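Local coordinates for protein D-glycerate 3-kinase (Cryptococcus neoformans var. grubii serotype A, PDB 6CKG) that probably catalyses the ATP-dependent phosphorylation of D-glycerate to 3-phosphoglycerate, at residues Q53-G57 with V259-R263; P112-L118 with N234-Y238; K127-D133 with Q145-L149; K193-K197 with E296-D300; W309-R315 with G326-F330. One frame throughout, in Å; residues are numbered along the deposited sequence.

Contact 1: residues Q53-G57 with V259-R263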
# COMPACT_ATOMS: atom_id res chain seq x y z
N GLN A 53 3.00 3.99 2.48
CA GLN A 53 2.76 3.94 1.04
C GLN A 53 4.00 4.42 0.31
O GLN A 53 4.69 5.34 0.75
CB GLN A 53 1.52 4.76 0.63
CG GLN A 53 1.13 4.66 -0.89
CD GLN A 53 1.94 5.59 -1.79
OE1 GLN A 53 2.43 6.63 -1.35
NE2 GLN A 53 2.09 5.21 -3.06
N GLY A 54 4.30 3.75 -0.80
CA GLY A 54 5.43 4.08 -1.62
C GLY A 54 5.35 3.31 -2.92
O GLY A 54 4.64 2.30 -3.03
N PRO A 55 6.05 3.78 -3.94
CA PRO A 55 5.87 3.24 -5.28
C PRO A 55 6.56 1.90 -5.47
O PRO A 55 7.41 1.48 -4.68
CB PRO A 55 6.50 4.30 -6.18
CG PRO A 55 7.57 4.88 -5.34
CD PRO A 55 7.01 4.90 -3.94
N GLN A 56 6.15 1.22 -6.54
CA GLN A 56 6.82 0.04 -7.06
C GLN A 56 8.27 0.36 -7.39
O GLN A 56 8.56 1.07 -8.35
CB GLN A 56 6.11 -0.47 -8.32
CG GLN A 56 5.03 -1.47 -8.04
CD GLN A 56 3.66 -0.97 -8.41
OE1 GLN A 56 3.38 0.22 -8.34
NE2 GLN A 56 2.80 -1.89 -8.81
N GLY A 57 9.19 -0.17 -6.59
CA GLY A 57 10.61 0.04 -6.81
C GLY A 57 11.23 1.05 -5.86
O GLY A 57 12.44 1.03 -5.64
N VAL A 259 8.96 5.49 -11.26
CA VAL A 259 8.33 4.20 -10.95
C VAL A 259 8.60 3.19 -12.06
O VAL A 259 8.90 2.02 -11.78
CB VAL A 259 6.82 4.39 -10.71
CG1 VAL A 259 6.16 3.06 -10.44
CG2 VAL A 259 6.59 5.35 -9.54
N TRP A 260 8.51 3.62 -13.32
CA TRP A 260 8.88 2.76 -14.45
C TRP A 260 10.33 2.33 -14.34
O TRP A 260 10.66 1.15 -14.50
CB TRP A 260 8.67 3.50 -15.78
CG TRP A 260 7.28 3.50 -16.34
CD1 TRP A 260 6.63 2.45 -16.95
CD2 TRP A 260 6.39 4.62 -16.42
NE1 TRP A 260 5.38 2.85 -17.37
CE2 TRP A 260 5.21 4.18 -17.05
CE3 TRP A 260 6.47 5.95 -15.99
CZ2 TRP A 260 4.12 5.02 -17.28
CZ3 TRP A 260 5.39 6.79 -16.21
CH2 TRP A 260 4.23 6.32 -16.85
N THR A 261 11.23 3.29 -14.12
CA THR A 261 12.66 2.99 -14.08
C THR A 261 12.98 2.02 -12.94
O THR A 261 13.70 1.04 -13.14
CB THR A 261 13.44 4.29 -13.92
OG1 THR A 261 13.12 5.18 -15.00
CG2 THR A 261 14.94 4.01 -13.90
N TRP A 262 12.44 2.28 -11.75
CA TRP A 262 12.67 1.41 -10.60
C TRP A 262 12.13 0.00 -10.85
O TRP A 262 12.80 -0.99 -10.56
CB TRP A 262 12.02 2.01 -9.36
CG TRP A 262 12.72 3.21 -8.82
CD1 TRP A 262 14.02 3.56 -9.00
CD2 TRP A 262 12.13 4.23 -8.00
NE1 TRP A 262 14.29 4.74 -8.34
CE2 TRP A 262 13.15 5.17 -7.71
CE3 TRP A 262 10.85 4.44 -7.47
CZ2 TRP A 262 12.92 6.30 -6.93
CZ3 TRP A 262 10.63 5.57 -6.70
CH2 TRP A 262 11.66 6.49 -6.44
N ARG A 263 10.91 -0.10 -11.39
CA ARG A 263 10.33 -1.42 -11.59
C ARG A 263 11.09 -2.22 -12.64
O ARG A 263 11.16 -3.45 -12.56
CB ARG A 263 8.85 -1.30 -11.97
CG ARG A 263 8.10 -2.63 -11.96
CD ARG A 263 8.21 -3.32 -10.60
NE ARG A 263 7.54 -4.62 -10.58
CZ ARG A 263 8.08 -5.75 -11.02
NH1 ARG A 263 9.30 -5.74 -11.53
NH2 ARG A 263 7.40 -6.89 -10.96

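Contact 2: residues P112-L118 with N234-Y238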
# COMPACT_ATOMS: atom_id res chain seq x y z
N PRO A 112 -5.35 -3.22 -8.88
CA PRO A 112 -5.97 -1.95 -8.50
C PRO A 112 -7.11 -2.16 -7.51
O PRO A 112 -7.46 -3.29 -7.16
CB PRO A 112 -6.49 -1.40 -9.83
CG PRO A 112 -6.67 -2.57 -10.68
CD PRO A 112 -5.63 -3.58 -10.28
N ALA A 113 -7.67 -1.03 -7.06
CA ALA A 113 -8.82 -1.01 -6.17
C ALA A 113 -9.94 -1.88 -6.71
O ALA A 113 -10.34 -1.75 -7.88
CB ALA A 113 -9.30 0.44 -5.98
N GLY A 114 -10.43 -2.77 -5.86
CA GLY A 114 -11.42 -3.77 -6.21
C GLY A 114 -10.88 -5.19 -6.19
O GLY A 114 -11.67 -6.14 -6.05
N THR A 115 -9.57 -5.36 -6.33
CA THR A 115 -8.97 -6.69 -6.41
C THR A 115 -8.45 -7.19 -5.05
O THR A 115 -7.73 -8.19 -5.01
CB THR A 115 -7.83 -6.69 -7.43
OG1 THR A 115 -6.75 -5.86 -6.97
CG2 THR A 115 -8.32 -6.19 -8.84
N HIS A 116 -8.80 -6.52 -3.95
CA HIS A 116 -8.42 -6.93 -2.61
C HIS A 116 -9.64 -7.42 -1.85
O HIS A 116 -10.77 -7.00 -2.12
CB HIS A 116 -7.74 -5.77 -1.84
CG HIS A 116 -6.56 -5.20 -2.55
ND1 HIS A 116 -6.65 -4.08 -3.35
CD2 HIS A 116 -5.28 -5.62 -2.63
CE1 HIS A 116 -5.47 -3.84 -3.89
NE2 HIS A 116 -4.62 -4.76 -3.48
N ASP A 117 -9.39 -8.33 -0.91
CA ASP A 117 -10.45 -8.93 -0.10
C ASP A 117 -10.67 -7.99 1.08
O ASP A 117 -9.99 -8.07 2.10
CB ASP A 117 -10.05 -10.32 0.33
CG ASP A 117 -11.14 -11.07 1.05
OD1 ASP A 117 -12.01 -10.44 1.69
OD2 ASP A 117 -11.09 -12.31 0.99
N LEU A 118 -11.64 -7.10 0.95
CA LEU A 118 -11.83 -6.08 1.98
C LEU A 118 -12.39 -6.65 3.28
O LEU A 118 -11.97 -6.19 4.36
CB LEU A 118 -12.71 -4.94 1.45
CG LEU A 118 -12.02 -4.08 0.39
CD1 LEU A 118 -13.01 -3.10 -0.24
CD2 LEU A 118 -10.86 -3.32 1.02
N ASN A 234 -14.63 1.55 -6.68
CA ASN A 234 -14.02 0.51 -5.87
C ASN A 234 -13.23 1.10 -4.71
O ASN A 234 -13.29 0.60 -3.59
CB ASN A 234 -13.10 -0.36 -6.73
CG ASN A 234 -13.87 -1.23 -7.71
OD1 ASN A 234 -15.10 -1.23 -7.72
ND2 ASN A 234 -13.15 -1.94 -8.56
N LEU A 235 -12.51 2.20 -4.96
CA LEU A 235 -11.64 2.78 -3.93
C LEU A 235 -12.44 3.37 -2.77
O LEU A 235 -11.95 3.40 -1.64
CB LEU A 235 -10.74 3.84 -4.55
CG LEU A 235 -9.68 4.46 -3.64
CD1 LEU A 235 -8.72 3.38 -3.08
CD2 LEU A 235 -8.92 5.53 -4.41
N ARG A 236 -13.66 3.84 -3.03
CA ARG A 236 -14.52 4.32 -1.95
C ARG A 236 -14.75 3.26 -0.89
O ARG A 236 -14.96 3.60 0.29
CB ARG A 236 -15.85 4.83 -2.54
CG ARG A 236 -15.68 6.09 -3.39
CD ARG A 236 -16.91 6.45 -4.23
NE ARG A 236 -16.73 7.72 -4.95
CZ ARG A 236 -17.45 8.09 -6.02
NH1 ARG A 236 -18.37 7.28 -6.52
NH2 ARG A 236 -17.25 9.27 -6.61
N GLN A 237 -14.71 1.97 -1.25
CA GLN A 237 -14.90 0.89 -0.28
C GLN A 237 -13.71 0.71 0.67
O GLN A 237 -13.85 -0.04 1.65
CB GLN A 237 -15.16 -0.46 -0.99
CG GLN A 237 -16.34 -0.43 -1.96
CD GLN A 237 -17.53 0.32 -1.39
OE1 GLN A 237 -17.88 1.41 -1.86
NE2 GLN A 237 -18.16 -0.25 -0.36
N TYR A 238 -12.58 1.36 0.42
CA TYR A 238 -11.42 1.21 1.31
C TYR A 238 -11.39 2.22 2.45
O TYR A 238 -10.52 2.13 3.32
CB TYR A 238 -10.10 1.36 0.52
CG TYR A 238 -9.81 0.23 -0.45
CD1 TYR A 238 -10.64 -0.01 -1.54
CD2 TYR A 238 -8.69 -0.58 -0.29
CE1 TYR A 238 -10.39 -1.05 -2.43
CE2 TYR A 238 -8.41 -1.62 -1.17
CZ TYR A 238 -9.27 -1.84 -2.25
OH TYR A 238 -9.02 -2.85 -3.15
O HOH W 1 -11.38 -4.58 -3.14

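Contact 3: residues K127-D133 with Q145-L149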
# COMPACT_ATOMS: atom_id res chain seq x y z
N LYS A 127 -8.63 -7.44 14.28
CA LYS A 127 -8.03 -8.44 15.16
C LYS A 127 -6.72 -7.93 15.75
O LYS A 127 -6.48 -8.05 16.95
CB LYS A 127 -7.80 -9.75 14.39
CG LYS A 127 -7.49 -10.96 15.28
CD LYS A 127 -8.69 -11.36 16.12
CE LYS A 127 -8.46 -12.68 16.87
NZ LYS A 127 -8.48 -13.85 15.94
N LEU A 128 -5.84 -7.37 14.90
CA LEU A 128 -4.58 -6.84 15.42
C LEU A 128 -4.83 -5.71 16.41
O LEU A 128 -4.14 -5.60 17.43
CB LEU A 128 -3.68 -6.37 14.28
CG LEU A 128 -3.11 -7.47 13.39
CD1 LEU A 128 -2.48 -6.91 12.10
CD2 LEU A 128 -2.12 -8.34 14.14
N LYS A 129 -5.84 -4.87 16.14
CA LYS A 129 -6.06 -3.70 16.99
C LYS A 129 -6.63 -4.07 18.36
O LYS A 129 -6.49 -3.28 19.29
CB LYS A 129 -6.97 -2.71 16.27
CG LYS A 129 -6.26 -1.96 15.13
CD LYS A 129 -7.20 -1.10 14.31
CE LYS A 129 -7.58 0.19 15.03
NZ LYS A 129 -6.68 1.32 14.66
N SER A 130 -7.24 -5.24 18.51
CA SER A 130 -7.70 -5.74 19.79
C SER A 130 -6.73 -6.73 20.42
O SER A 130 -7.05 -7.32 21.46
CB SER A 130 -9.08 -6.39 19.64
OG SER A 130 -8.98 -7.62 18.93
N ILE A 131 -5.55 -6.92 19.83
CA ILE A 131 -4.69 -8.01 20.27
C ILE A 131 -4.06 -7.77 21.65
O ILE A 131 -3.59 -8.72 22.29
CB ILE A 131 -3.61 -8.28 19.20
CG1 ILE A 131 -3.11 -9.72 19.27
CG2 ILE A 131 -2.45 -7.28 19.33
CD1 ILE A 131 -2.39 -10.14 18.00
N ASN A 132 -4.05 -6.53 22.15
CA ASN A 132 -3.51 -6.27 23.49
C ASN A 132 -4.57 -6.37 24.58
O ASN A 132 -4.23 -6.23 25.77
CB ASN A 132 -2.85 -4.89 23.55
CG ASN A 132 -1.72 -4.74 22.57
OD1 ASN A 132 -1.09 -5.72 22.17
ND2 ASN A 132 -1.44 -3.50 22.16
N ASP A 133 -5.83 -6.59 24.22
CA ASP A 133 -6.90 -6.64 25.21
C ASP A 133 -6.69 -7.81 26.15
O ASP A 133 -6.31 -8.90 25.73
CB ASP A 133 -8.26 -6.76 24.53
CG ASP A 133 -8.68 -5.49 23.83
OD1 ASP A 133 -7.91 -4.50 23.85
OD2 ASP A 133 -9.78 -5.49 23.25
N GLN A 145 -4.67 -13.64 22.74
CA GLN A 145 -4.03 -12.49 22.11
C GLN A 145 -3.27 -12.92 20.86
O GLN A 145 -2.05 -12.72 20.77
CB GLN A 145 -3.10 -11.79 23.10
CG GLN A 145 -3.75 -11.42 24.42
CD GLN A 145 -2.80 -10.69 25.36
OE1 GLN A 145 -2.49 -9.52 25.16
NE2 GLN A 145 -2.33 -11.40 26.38
N ARG A 146 -3.97 -13.50 19.88
CA ARG A 146 -3.34 -14.05 18.69
C ARG A 146 -4.14 -13.64 17.46
O ARG A 146 -5.33 -13.31 17.55
CB ARG A 146 -3.21 -15.58 18.77
CG ARG A 146 -2.27 -16.06 19.89
CD ARG A 146 -2.20 -17.58 20.02
NE ARG A 146 -1.48 -18.20 18.91
CZ ARG A 146 -1.40 -19.52 18.72
NH1 ARG A 146 -1.98 -20.36 19.56
NH2 ARG A 146 -0.72 -19.99 17.68
N ALA A 147 -3.46 -13.64 16.32
CA ALA A 147 -4.10 -13.39 15.03
C ALA A 147 -3.37 -14.20 13.97
O ALA A 147 -2.23 -14.64 14.16
CB ALA A 147 -4.10 -11.91 14.68
N GLN A 148 -4.06 -14.44 12.86
CA GLN A 148 -3.51 -15.16 11.72
C GLN A 148 -3.62 -14.26 10.49
O GLN A 148 -4.70 -13.73 10.21
CB GLN A 148 -4.24 -16.49 11.48
CG GLN A 148 -4.07 -17.54 12.58
CD GLN A 148 -4.93 -17.29 13.81
OE1 GLN A 148 -6.04 -16.78 13.71
NE2 GLN A 148 -4.40 -17.64 14.98
N LEU A 149 -2.51 -14.09 9.78
CA LEU A 149 -2.55 -13.23 8.61
C LEU A 149 -2.33 -14.02 7.33
O LEU A 149 -1.58 -15.01 7.31
CB LEU A 149 -1.49 -12.13 8.72
CG LEU A 149 -1.60 -11.29 9.99
CD1 LEU A 149 -0.49 -10.26 10.07
CD2 LEU A 149 -2.96 -10.61 10.08

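Contact 4: residues K193-K197 with E296-D300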
# COMPACT_ATOMS: atom_id res chain seq x y z
N LYS A 193 -14.65 15.62 -10.08
CA LYS A 193 -13.20 15.81 -9.99
C LYS A 193 -12.45 14.80 -10.85
O LYS A 193 -11.41 15.14 -11.44
CB LYS A 193 -12.73 15.71 -8.54
CG LYS A 193 -11.31 16.17 -8.37
CD LYS A 193 -11.29 17.68 -8.41
CE LYS A 193 -9.88 18.25 -8.27
NZ LYS A 193 -9.91 19.74 -8.36
N LEU A 194 -12.92 13.56 -10.93
CA LEU A 194 -12.27 12.60 -11.82
C LEU A 194 -12.37 13.09 -13.26
O LEU A 194 -11.37 13.10 -13.99
CB LEU A 194 -12.90 11.21 -11.67
CG LEU A 194 -12.20 10.03 -12.36
CD1 LEU A 194 -12.32 8.74 -11.54
CD2 LEU A 194 -12.81 9.83 -13.73
N GLU A 195 -13.57 13.51 -13.69
CA GLU A 195 -13.73 14.08 -15.02
C GLU A 195 -12.78 15.25 -15.23
O GLU A 195 -12.21 15.42 -16.32
CB GLU A 195 -15.18 14.55 -15.24
CG GLU A 195 -16.24 13.42 -15.19
CD GLU A 195 -16.15 12.44 -16.36
OE1 GLU A 195 -15.36 12.66 -17.31
OE2 GLU A 195 -16.90 11.44 -16.33
N GLU A 196 -12.62 16.08 -14.21
CA GLU A 196 -11.77 17.26 -14.34
C GLU A 196 -10.34 16.85 -14.69
O GLU A 196 -9.73 17.39 -15.62
CB GLU A 196 -11.82 18.06 -13.05
CG GLU A 196 -10.96 19.26 -13.00
CD GLU A 196 -11.11 19.93 -11.66
OE1 GLU A 196 -12.23 20.40 -11.36
OE2 GLU A 196 -10.13 19.93 -10.89
N LYS A 197 -9.82 15.84 -13.98
CA LYS A 197 -8.47 15.35 -14.25
C LYS A 197 -8.37 14.69 -15.61
O LYS A 197 -7.38 14.89 -16.33
CB LYS A 197 -8.03 14.38 -13.14
CG LYS A 197 -7.86 15.04 -11.77
CD LYS A 197 -7.23 14.04 -10.77
CE LYS A 197 -6.98 14.68 -9.42
NZ LYS A 197 -6.22 13.74 -8.53
N GLU A 296 -1.84 8.64 -10.57
CA GLU A 296 -2.22 9.94 -11.14
C GLU A 296 -3.49 10.48 -10.51
O GLU A 296 -3.58 11.67 -10.19
CB GLU A 296 -2.39 9.81 -12.66
CG GLU A 296 -1.09 9.49 -13.40
CD GLU A 296 -1.30 9.24 -14.88
OE1 GLU A 296 -2.38 9.56 -15.40
OE2 GLU A 296 -0.37 8.73 -15.54
N LEU A 297 -4.50 9.62 -10.31
CA LEU A 297 -5.82 10.07 -9.87
C LEU A 297 -5.98 10.15 -8.35
O LEU A 297 -6.70 11.03 -7.86
CB LEU A 297 -6.89 9.12 -10.40
CG LEU A 297 -7.13 9.14 -11.91
CD1 LEU A 297 -8.22 8.15 -12.23
CD2 LEU A 297 -7.52 10.54 -12.36
N PHE A 298 -5.38 9.23 -7.60
CA PHE A 298 -5.80 8.99 -6.22
C PHE A 298 -4.72 9.24 -5.17
O PHE A 298 -5.03 9.22 -3.97
CB PHE A 298 -6.28 7.54 -6.04
CG PHE A 298 -7.29 7.10 -7.06
CD1 PHE A 298 -8.41 7.87 -7.35
CD2 PHE A 298 -7.12 5.89 -7.72
CE1 PHE A 298 -9.34 7.44 -8.28
CE2 PHE A 298 -8.03 5.47 -8.65
CZ PHE A 298 -9.14 6.25 -8.94
N GLN A 299 -3.47 9.41 -5.58
CA GLN A 299 -2.38 9.51 -4.62
C GLN A 299 -2.54 10.73 -3.71
O GLN A 299 -2.08 10.71 -2.56
CB GLN A 299 -1.05 9.57 -5.36
CG GLN A 299 0.18 9.46 -4.52
CD GLN A 299 1.42 9.44 -5.38
OE1 GLN A 299 2.34 8.65 -5.14
NE2 GLN A 299 1.45 10.28 -6.41
N ASP A 300 -3.18 11.81 -4.19
CA ASP A 300 -3.26 13.01 -3.37
C ASP A 300 -4.19 12.83 -2.18
O ASP A 300 -4.08 13.60 -1.22
CB ASP A 300 -3.71 14.21 -4.20
CG ASP A 300 -2.73 14.56 -5.30
OD1 ASP A 300 -1.52 14.66 -5.00
OD2 ASP A 300 -3.16 14.70 -6.46

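Contact 5: residues W309-R315 with G326-F330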
# COMPACT_ATOMS: atom_id res chain seq x y z
N TRP A 309 -4.95 10.16 9.76
CA TRP A 309 -3.55 10.45 10.08
C TRP A 309 -3.17 11.90 9.80
O TRP A 309 -1.98 12.23 9.80
CB TRP A 309 -2.63 9.52 9.29
CG TRP A 309 -2.87 9.56 7.80
CD1 TRP A 309 -2.33 10.44 6.91
CD2 TRP A 309 -3.71 8.69 7.04
NE1 TRP A 309 -2.77 10.15 5.64
CE2 TRP A 309 -3.62 9.09 5.70
CE3 TRP A 309 -4.52 7.59 7.37
CZ2 TRP A 309 -4.32 8.44 4.67
CZ3 TRP A 309 -5.21 6.94 6.36
CH2 TRP A 309 -5.11 7.37 5.02
N ARG A 310 -4.15 12.76 9.52
CA ARG A 310 -3.86 14.17 9.26
C ARG A 310 -3.09 14.77 10.44
O ARG A 310 -3.51 14.63 11.59
CB ARG A 310 -5.17 14.93 9.04
CG ARG A 310 -5.02 16.45 8.92
CD ARG A 310 -4.28 16.82 7.64
NE ARG A 310 -4.73 18.11 7.12
CZ ARG A 310 -4.42 18.56 5.91
NH1 ARG A 310 -3.66 17.83 5.11
NH2 ARG A 310 -4.88 19.75 5.51
N GLY A 311 -1.97 15.44 10.14
CA GLY A 311 -1.10 15.96 11.18
C GLY A 311 -0.13 14.94 11.77
O GLY A 311 0.71 15.31 12.59
N LYS A 312 -0.23 13.68 11.38
CA LYS A 312 0.62 12.62 11.91
C LYS A 312 1.27 11.86 10.76
O LYS A 312 1.34 10.63 10.78
CB LYS A 312 -0.19 11.67 12.79
CG LYS A 312 -0.83 12.31 14.02
CD LYS A 312 -1.72 11.31 14.77
CE LYS A 312 -3.07 11.14 14.08
NZ LYS A 312 -3.82 9.86 14.42
N GLY A 313 1.76 12.57 9.76
CA GLY A 313 2.37 11.96 8.59
C GLY A 313 3.79 12.43 8.39
O GLY A 313 4.14 13.57 8.73
N LEU A 314 4.62 11.54 7.87
CA LEU A 314 6.01 11.84 7.52
C LEU A 314 6.23 11.42 6.08
O LEU A 314 5.95 10.27 5.71
CB LEU A 314 6.99 11.11 8.43
CG LEU A 314 8.47 11.16 8.06
CD1 LEU A 314 9.03 12.61 8.15
CD2 LEU A 314 9.26 10.20 8.96
N ARG A 315 6.72 12.34 5.26
CA ARG A 315 6.98 12.09 3.85
C ARG A 315 8.47 12.18 3.59
O ARG A 315 9.11 13.16 3.98
CB ARG A 315 6.25 13.09 2.95
CG ARG A 315 6.71 13.04 1.49
CD ARG A 315 5.91 14.04 0.61
NE ARG A 315 4.47 13.81 0.76
CZ ARG A 315 3.64 14.68 1.33
NH1 ARG A 315 4.09 15.84 1.77
NH2 ARG A 315 2.36 14.38 1.45
N GLY A 326 14.50 15.33 0.58
CA GLY A 326 13.74 16.21 1.45
C GLY A 326 12.77 15.42 2.29
O GLY A 326 12.42 14.28 1.97
N THR A 327 12.35 16.03 3.40
CA THR A 327 11.31 15.45 4.23
C THR A 327 10.28 16.52 4.53
O THR A 327 10.60 17.72 4.61
CB THR A 327 11.85 14.88 5.55
OG1 THR A 327 12.48 15.92 6.30
CG2 THR A 327 12.84 13.76 5.29
N GLU A 328 9.04 16.08 4.71
CA GLU A 328 7.93 16.97 4.98
C GLU A 328 7.03 16.29 5.99
O GLU A 328 6.94 15.06 6.01
CB GLU A 328 7.12 17.28 3.68
CG GLU A 328 7.89 18.08 2.64
CD GLU A 328 7.09 18.32 1.38
OE1 GLU A 328 6.14 17.56 1.10
OE2 GLU A 328 7.42 19.28 0.65
N SER A 329 6.34 17.07 6.80
CA SER A 329 5.30 16.47 7.63
C SER A 329 3.94 16.74 6.99
O SER A 329 3.78 17.67 6.21
CB SER A 329 5.38 16.97 9.08
OG SER A 329 4.93 18.29 9.21
N PHE A 330 2.99 15.85 7.25
CA PHE A 330 1.62 16.11 6.82
C PHE A 330 0.66 15.58 7.87
O PHE A 330 1.05 15.32 9.02
CB PHE A 330 1.32 15.52 5.40
CG PHE A 330 1.57 14.00 5.25
CD1 PHE A 330 2.86 13.51 5.01
CD2 PHE A 330 0.51 13.10 5.28
CE1 PHE A 330 3.09 12.14 4.83
CE2 PHE A 330 0.73 11.71 5.11
CZ PHE A 330 2.02 11.24 4.90
OXT PHE A 330 -0.52 15.43 7.60
O HOH W 2 -2.13 15.58 5.54
O HOH W 3 2.57 18.27 3.28

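Contact 1: residues Q53-G57 with V259-R263
One face of the Trp262 indole carries Gly57 O, 3.7 Å above the ring plane and offset toward the rim, whereas the ring's edge is met near its plane by Gln56 O and by Pro55, whose CG lies 3.4 Å from Trp262 CZ3. The sequence from Gly54 onward fits the Walker A pattern GxxxxGK[ST], so this is the start of a P-loop, leaving strand 48-53 and running against a turn of helix 258-273. Between the two segments the contact is van der Waals packing, without a hydrogen bond. Pro55 CB packs 3.5 Å from Val259 CG2, while a chi1 of 178° sets Val259 CG1 anti to the backbone N, 4.1 Å from Gln56 CB.

Polar ends find partners beyond the pair. Gln56 OE1 bonds to the Tyr295 hydroxyl, and Arg263 pairs with Glu267. Trp262 NE1 is tied to Ile320 O, which helps fix the rotation of the indole, and Arg322 adds a cation-pi contact to the ring as well as a hydrogen bond to Gly57 O. Gly57 is poorly ordered and residues 58-60 are not modelled, consistent with a mobile loop beyond this point. Its positive phi of 104° suits glycine, and so does the close approach of its backbone to the helix, with Gly57 CA 3.5 Å from Trp262 CB.

Contact 2: residues P112-L118 with N234-Y238
His116 and Tyr238 each hold CG opposite their own carbonyl carbon (chi1 -56° and -69°), and these two rotations carry His116 ND1 to within 2.7 Å of Tyr238 OH. The pair shares a hydrogen bond whose direction is open; the hydroxyl sits in the imidazole plane at its edge, and the two rings stand nearly perpendicular. The setting is a type II beta turn, Pro112 to Thr115, leading into the N-cap Asp117 of helix 118-129, and it is fastened to residues 234-238, on and just beyond the last part of helix 225-236.

Tyr238 is gripped further. A water bonded to its OH at 2.9 Å donates to His116 O, bridging side chain and backbone. Over one ring face Leu118 CD2 forms a CH-pi contact, 3.7 Å from the centroid of Tyr238, while Leu118 CD1 reaches Gln237 CB at 3.5 Å. Ala113 CB touches both Leu235 CB and Tyr238 CE1, at 4.0 Å each.

The turn is also held from within, and its histidine by a neighbour: Pro112 O accepts from both the backbone N and OG1 of Thr115, and Tyr88 meets the His116 ring at a small interplanar angle. Asp117 caps Leu120 N through OD1 and bridges to Arg163 through OD2. At the middle of the turn, Asn234 ND2 donates to Ala113 O at 2.9 Å, a fairly straight bond (163°) that lies in the asparagine's amide plane but is tilted from the carbonyl plane.

Contact 3: residues K127-D133 with Q145-L149
A helix end lying against a two-stranded antiparallel sheet is the element at work here: the last turn of helix 118-129 and the type I turn after it, Ser130 to Asp133, pack on Ala147 and its neighbours at the start of strand 146-153. The chain leaves the one and returns to the other through a loop in which residues 135-143 are not modelled. The contact illustrates how side chains can dock a helix on a strand with no clear hydrogen bond between them.

Ala147 is the small residue around which the others gather. Its CB points to the helix and meets Lys127 CG at 3.6 Å, Leu128 CD2 at 4.1 Å and Ile131 CD1 at 4.1 Å. The lysine is not simply extended: it bends at chi2 (68°) and again at chi4, its outer part turning across the direction of the strand, and Lys127 CE comes 3.3 Å from Arg146 O. Farther along, Leu128 CD1 approaches Leu149 CD2 at 4.2 Å. On the turn side, Ile131 has CG1 roughly opposite its backbone N (chi1 -154°), and this branch runs over the peptide that follows Gln145.

Leu128 and Ile131 also touch Val170 of the partner strand 162-171, and Leu128 reaches Ala80 and Met82 of strand 79-83, an outermost strand of the main sheet, so this leucine touches both sheets. Asn132 points away from the strand and is bonded to Ile174 N and Cys45 O. Where the turn meets the strand's start, Ile131 CG1 lies 3.5 Å from Gln145 O and Ile131 O sits 3.2 Å from Gln145 CB.

Contact 4: residues K193-K197 with E296-D300
Lys197 spans the gap to Leu297 with nearly its whole length. Its CB begins 4.0 Å from Leu297 CD2, and CD passes the same methyl at 3.9 Å, the two side chains sliding past each other in opposite directions. Because the chain is fully extended beyond CG (chi2 -172°), the ammonium group is carried past the leucine side chain to its backbone. Lys197 CE comes 4.0 Å from Leu297 O, and Lys197 NZ donates to Leu297 O at 2.8 Å, approaching from above the carbonyl plane, about 45° out of it. Asp300 OD2 lies 3.8 Å from the same NZ, a long salt bridge that probably adds charge attraction to the one firm bond.

One turn earlier, Leu194 CD1 meets Leu297 CD1 at 4.2 Å, so the two methyls of Leu297 are divided between Leu194 and Lys197. Leu194 and Phe298 both reach Asn232 of helix 225-236, which thus packs beside the pair. The Glu296 carboxylate is hydrogen-bonded to Thr219 OG1 and Ile220 N.

The worked lesson is a lysine whose aliphatic stem packs while its tip takes a backbone carbonyl near a helix's C-terminal end: helix-to-helix packing that joins helix 191-204 to helix 281-298.

Contact 5: residues W309-R315 with G326-F330
Phe330, the C-terminal residue, has its ring held between two partners. Over the centre of one face Gly313 CA makes a CH-pi contact, 3.6 Å from the centroid of the Phe330 ring; on the opposite face the Arg315 guanidinium lies nearly flat, planes 19° apart. Trp309 CD1 comes to Phe330 CE2 at 3.8 Å, rim to rim. The ring is put there by chi1 of 56°, which sets CG between the backbone N and the carbonyl carbon. The absence of a side chain on Gly313 is what lets the ring settle so closely on its backbone.

The terminal carboxylate is gripped as well: Gly311 N donates to Phe330 OXT at 2.9 Å and Gly313 N to Phe330 O at 2.9 Å, while a water links OXT to NH1 of Arg310, whose NE is salt-bridged to Glu305. In the next shell, Arg315 NH1 forms a salt bridge with Glu328 OE1 at 2.8 Å. The same guanidinium bonds to Asp303 through NH2 and to Gln250 through NE, fixing the flat group against the ring. Trp309 is in turn steadied by NE1 bonding to Ile302 O.

Around these side chains the backbone pairs in order up to the bulge, Arg315 with Glu328 as a hydrogen-bonded pair and Leu314 with Ser329 as a non-hydrogen-bonded one. Then Lys312 and Gly313 both face Phe330, so the sheet-edge antiparallel beta hairpin of strands 313-318 and 324-329 ends in a classic beta bulge.

Overall arrangement
From the N terminus, contact 1 opens just after strand 48-53, and its loop, the longest of the five, closes only on helix 258-273. Within it, contact 2 opens ahead of helix 118-129 and closes on residues 234-238; contact 3, a short loop, falls wholly inside contact 2 and joins helix 118-129 to the small sheet. Contact 4 opens on helix 191-204 before contacts 2 and 1 have closed and ends on helix 281-298, so it crosses both, and it touches each: Phe298 packs on Leu235 and Gln299 lies near Gln53. Contact 5 follows in series, closing the C-terminal hairpin at the edge of the main sheet.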